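Local structure of conserved hypothetical protein (Agrobacterium tumefaciens, 2FEX) at residues Leu113-Leu123 / Ala131-Gln141. The protein is of unknown function but belongs to the DJ-1/PfpI family, related to the class I glutaminases. Residues are numbered along the deposited sequence; the frame is centred on the assembly and turned at random. Where two conformers were deposited one is given.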
loop_
_atom_site.group_PDB
_atom_site.type_symbol
_atom_site.label_atom_id
_atom_site.label_comp_id
_atom_site.label_asym_id
_atom_site.label_seq_id
_atom_site.Cartn_x
_atom_site.Cartn_y
_atom_site.Cartn_z
ATOM N N LEU A 113 -8.773 -7.420 -23.014
ATOM C CA LEU A 113 -8.854 -5.970 -23.304
ATOM C C LEU A 113 -9.204 -5.684 -24.776
ATOM O O LEU A 113 -9.177 -4.541 -25.194
ATOM C CB LEU A 113 -7.543 -5.264 -22.935
ATOM C CG LEU A 113 -7.044 -5.531 -21.536
ATOM C CD1 LEU A 113 -5.756 -4.714 -21.215
ATOM C CD2 LEU A 113 -8.169 -5.256 -20.516
ATOM N N ASN A 114 -9.471 -6.726 -25.583
ATOM C CA ASN A 114 -9.638 -6.496 -27.044
ATOM C C ASN A 114 -10.866 -5.648 -27.419
ATOM O O ASN A 114 -10.851 -4.953 -28.451
ATOM C CB ASN A 114 -9.721 -7.819 -27.792
ATOM C CG ASN A 114 -8.384 -8.585 -27.836
ATOM O OD1 ASN A 114 -7.343 -8.124 -27.329
ATOM N ND2 ASN A 114 -8.432 -9.823 -28.415
ATOM N N ASP A 115 -11.913 -5.771 -26.597
ATOM C CA ASP A 115 -13.274 -5.351 -26.835
ATOM C C ASP A 115 -13.804 -4.319 -25.816
ATOM O O ASP A 115 -14.996 -4.032 -25.810
ATOM C CB ASP A 115 -14.145 -6.624 -26.728
ATOM C CG ASP A 115 -14.022 -7.340 -25.335
ATOM O OD1 ASP A 115 -12.928 -7.377 -24.643
ATOM O OD2 ASP A 115 -15.070 -7.907 -24.923
ATOM N N VAL A 116 -12.955 -3.859 -24.898
ATOM C CA VAL A 116 -13.388 -2.930 -23.857
ATOM C C VAL A 116 -12.437 -1.768 -23.751
ATOM O O VAL A 116 -11.231 -1.912 -24.015
ATOM C CB VAL A 116 -13.502 -3.606 -22.464
ATOM C CG1 VAL A 116 -14.646 -4.656 -22.510
ATOM C CG2 VAL A 116 -12.160 -4.239 -22.038
ATOM N N ALA A 117 -12.970 -0.635 -23.303
ATOM C CA ALA A 117 -12.135 0.528 -23.010
ATOM C C ALA A 117 -11.232 0.146 -21.827
ATOM O O ALA A 117 -11.664 -0.583 -20.914
ATOM C CB ALA A 117 -12.999 1.751 -22.679
ATOM N N HIS A 118 -9.981 0.613 -21.865
ATOM C CA HIS A 118 -9.000 0.229 -20.814
ATOM C C HIS A 118 -7.816 1.196 -20.855
ATOM O O HIS A 118 -7.724 2.045 -21.741
ATOM C CB HIS A 118 -8.484 -1.181 -21.078
ATOM C CG HIS A 118 -7.810 -1.321 -22.422
ATOM N ND1 HIS A 118 -8.487 -1.677 -23.575
ATOM C CD2 HIS A 118 -6.530 -1.082 -22.789
ATOM C CE1 HIS A 118 -7.655 -1.620 -24.607
ATOM N NE2 HIS A 118 -6.460 -1.248 -24.160
ATOM N N THR A 119 -6.929 1.069 -19.865
ATOM C CA THR A 119 -5.699 1.818 -19.873
ATOM C C THR A 119 -4.610 0.887 -19.285
ATOM O O THR A 119 -4.794 -0.353 -19.217
ATOM C CB THR A 119 -5.827 3.154 -19.104
ATOM O OG1 THR A 119 -4.675 3.997 -19.335
ATOM C CG2 THR A 119 -6.058 2.906 -17.578
ATOM N N GLY A 120 -3.465 1.481 -18.976
ATOM C CA GLY A 120 -2.305 0.667 -18.531
ATOM C C GLY A 120 -1.192 1.635 -18.196
ATOM O O GLY A 120 -1.388 2.893 -18.120
ATOM N N ASN A 121 0.007 1.095 -18.030
ATOM C CA ASN A 121 1.148 1.996 -17.792
ATOM C C ASN A 121 1.494 2.790 -19.037
ATOM O O ASN A 121 1.960 3.951 -18.921
ATOM C CB ASN A 121 2.363 1.181 -17.367
ATOM C CG ASN A 121 2.244 0.697 -15.944
ATOM O OD1 ASN A 121 1.525 1.301 -15.129
ATOM N ND2 ASN A 121 2.943 -0.426 -15.635
ATOM N N ALA A 122 1.290 2.159 -20.193
ATOM C CA ALA A 122 1.494 2.777 -21.513
ATOM C C ALA A 122 0.905 1.851 -22.577
ATOM O O ALA A 122 0.846 0.608 -22.362
ATOM C CB ALA A 122 3.002 2.907 -21.779
ATOM N N LEU A 123 0.535 2.429 -23.722
ATOM C CA LEU A 123 0.016 1.580 -24.805
ATOM C C LEU A 123 1.107 0.545 -25.196
ATOM O O LEU A 123 0.807 -0.627 -25.454
ATOM C CB LEU A 123 -0.356 2.423 -26.035
ATOM C CG LEU A 123 -0.787 1.661 -27.297
ATOM C CD1 LEU A 123 -1.909 0.705 -27.070
ATOM C CD2 LEU A 123 -1.161 2.718 -28.341
ATOM N N ALA A 131 -1.028 -11.152 -28.106
ATOM C CA ALA A 131 -2.474 -11.383 -28.043
ATOM C C ALA A 131 -3.290 -10.112 -27.823
ATOM O O ALA A 131 -4.512 -10.154 -27.930
ATOM C CB ALA A 131 -2.827 -12.484 -26.940
ATOM N N TYR A 132 -2.621 -9.003 -27.463
ATOM C CA TYR A 132 -3.363 -7.771 -27.193
ATOM C C TYR A 132 -3.786 -7.161 -28.515
ATOM O O TYR A 132 -2.947 -6.750 -29.304
ATOM C CB TYR A 132 -2.451 -6.801 -26.467
ATOM C CG TYR A 132 -3.045 -5.430 -26.351
ATOM C CD1 TYR A 132 -4.110 -5.189 -25.484
ATOM C CD2 TYR A 132 -2.495 -4.361 -27.083
ATOM C CE1 TYR A 132 -4.650 -3.890 -25.355
ATOM C CE2 TYR A 132 -3.000 -3.046 -26.975
ATOM C CZ TYR A 132 -4.082 -2.815 -26.107
ATOM O OH TYR A 132 -4.543 -1.519 -26.002
ATOM N N ARG A 133 -5.088 -7.150 -28.764
ATOM C CA ARG A 133 -5.643 -6.570 -29.994
ATOM C C ARG A 133 -6.576 -5.397 -29.690
ATOM O O ARG A 133 -7.416 -5.006 -30.547
ATOM C CB ARG A 133 -6.354 -7.672 -30.819
ATOM C CG ARG A 133 -5.475 -8.922 -31.133
ATOM C CD ARG A 133 -4.265 -8.519 -31.982
ATOM N NE ARG A 133 -4.725 -7.876 -33.218
ATOM C CZ ARG A 133 -4.056 -6.959 -33.929
ATOM N NH1 ARG A 133 -2.845 -6.537 -33.562
ATOM N NH2 ARG A 133 -4.612 -6.473 -35.035
ATOM N N GLY A 134 -6.402 -4.796 -28.510
ATOM C CA GLY A 134 -7.294 -3.720 -28.031
ATOM C C GLY A 134 -6.829 -2.274 -28.280
ATOM O O GLY A 134 -7.402 -1.342 -27.704
ATOM N N GLU A 135 -5.795 -2.063 -29.104
ATOM C CA GLU A 135 -5.220 -0.717 -29.245
ATOM C C GLU A 135 -6.270 0.374 -29.501
ATOM O O GLU A 135 -6.151 1.472 -28.976
ATOM C CB GLU A 135 -4.147 -0.695 -30.362
ATOM C CG GLU A 135 -3.527 0.665 -30.550
ATOM C CD GLU A 135 -2.344 0.685 -31.544
ATOM O OE1 GLU A 135 -1.820 -0.411 -31.895
ATOM O OE2 GLU A 135 -1.955 1.830 -31.926
ATOM N N ALA A 136 -7.303 0.080 -30.306
ATOM C CA ALA A 136 -8.340 1.094 -30.638
ATOM C C ALA A 136 -9.073 1.627 -29.415
ATOM O O ALA A 136 -9.590 2.762 -29.428
ATOM C CB ALA A 136 -9.343 0.542 -31.691
ATOM N N HIS A 137 -9.056 0.840 -28.335
ATOM C CA HIS A 137 -9.818 1.164 -27.113
ATOM C C HIS A 137 -8.968 1.671 -25.976
ATOM O O HIS A 137 -9.514 1.969 -24.912
ATOM C CB HIS A 137 -10.578 -0.077 -26.625
ATOM C CG HIS A 137 -11.539 -0.559 -27.653
ATOM N ND1 HIS A 137 -11.436 -1.784 -28.250
ATOM C CD2 HIS A 137 -12.571 0.077 -28.248
ATOM C CE1 HIS A 137 -12.392 -1.909 -29.156
ATOM N NE2 HIS A 137 -13.094 -0.791 -29.175
ATOM N N TYR A 138 -7.654 1.746 -26.201
ATOM C CA TYR A 138 -6.729 2.215 -25.148
ATOM C C TYR A 138 -6.967 3.722 -24.887
ATOM O O TYR A 138 -7.007 4.562 -25.825
ATOM C CB TYR A 138 -5.263 2.015 -25.618
ATOM C CG TYR A 138 -4.284 2.268 -24.499
ATOM C CD1 TYR A 138 -3.842 1.197 -23.690
ATOM C CD2 TYR A 138 -3.870 3.581 -24.183
ATOM C CE1 TYR A 138 -2.973 1.413 -22.613
ATOM C CE2 TYR A 138 -2.952 3.818 -23.095
ATOM C CZ TYR A 138 -2.540 2.718 -22.315
ATOM O OH TYR A 138 -1.695 2.902 -21.235
ATOM N N ARG A 139 -7.123 4.043 -23.618
ATOM C CA ARG A 139 -7.293 5.436 -23.144
ATOM C C ARG A 139 -6.032 5.919 -22.454
ATOM O O ARG A 139 -5.662 5.428 -21.382
ATOM C CB ARG A 139 -8.486 5.534 -22.214
ATOM C CG ARG A 139 -9.737 5.203 -22.950
ATOM C CD ARG A 139 -10.976 5.614 -22.205
ATOM N NE ARG A 139 -12.103 5.297 -23.095
ATOM C CZ ARG A 139 -13.376 5.184 -22.706
ATOM N NH1 ARG A 139 -13.714 5.357 -21.424
ATOM N NH2 ARG A 139 -14.310 4.874 -23.610
ATOM N N ASP A 140 -5.357 6.881 -23.081
ATOM C CA ASP A 140 -4.139 7.425 -22.477
ATOM C C ASP A 140 -4.565 8.563 -21.521
ATOM O O ASP A 140 -4.682 9.727 -21.923
ATOM C CB ASP A 140 -3.182 7.927 -23.574
ATOM C CG ASP A 140 -1.862 8.430 -23.012
ATOM O OD1 ASP A 140 -1.434 7.977 -21.920
ATOM O OD2 ASP A 140 -1.237 9.300 -23.691
ATOM N N GLN A 141 -4.842 8.203 -20.275
ATOM C CA GLN A 141 -5.330 9.151 -19.248
ATOM C C GLN A 141 -4.770 8.684 -17.905
ATOM O O GLN A 141 -4.404 7.496 -17.802
ATOM C CB GLN A 141 -6.862 9.106 -19.177
ATOM C CG GLN A 141 -7.453 7.677 -18.766
ATOM C CD GLN A 141 -8.957 7.672 -18.664
ATOM O OE1 GLN A 141 -9.663 8.090 -19.619
ATOM N NE2 GLN A 141 -9.480 7.242 -17.500
HETATM O O HOH W 1 -6.342 -11.892 -28.545
HETATM O O HOH W 2 -3.270 5.174 -17.274
#
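His118 and Tyr132 meet in an aromatic cluster completed by Tyr138, the tight part of the contact, where the loops on either side of helix 123-127 of this DJ-1/PfpI fold pack together. The His118 NE2 and Tyr132 OH atoms hydrogen-bond at 2.7 Å, each near the plane of the other's ring; either could be the donor. At the other ring nitrogen, ND1 of His118 donates to Val116 O (2.8 Å, 161°). The imidazole is thus gripped at two points of its edge, which fixes its rotation. With CG anti to the backbone N (chi1 -171°), the Tyr138 ring is carried across to segment 113-123, between Thr119 CA over one face and Leu123 CB over the other, the latter 4.0 Å from the ring centroid. His126 of the helix meets all three rings. A single beta bridge joins His118 to Tyr138, with Arg139 N donating to His118 O at 2.8 Å. Beside it, Thr119 OG1 donates to Arg139 O at 2.7 Å, nearly in line with the carbonyl bond.

The solvent side is looser. His137 ND1 bonds Asn114 O only weakly. The exposed Arg139 lays its guanidinium flat over Ala117 CB. Asn114 OD1 takes Arg133 N from above its carbonyl plane, while a water links Asn114 ND2 to Ala131 O.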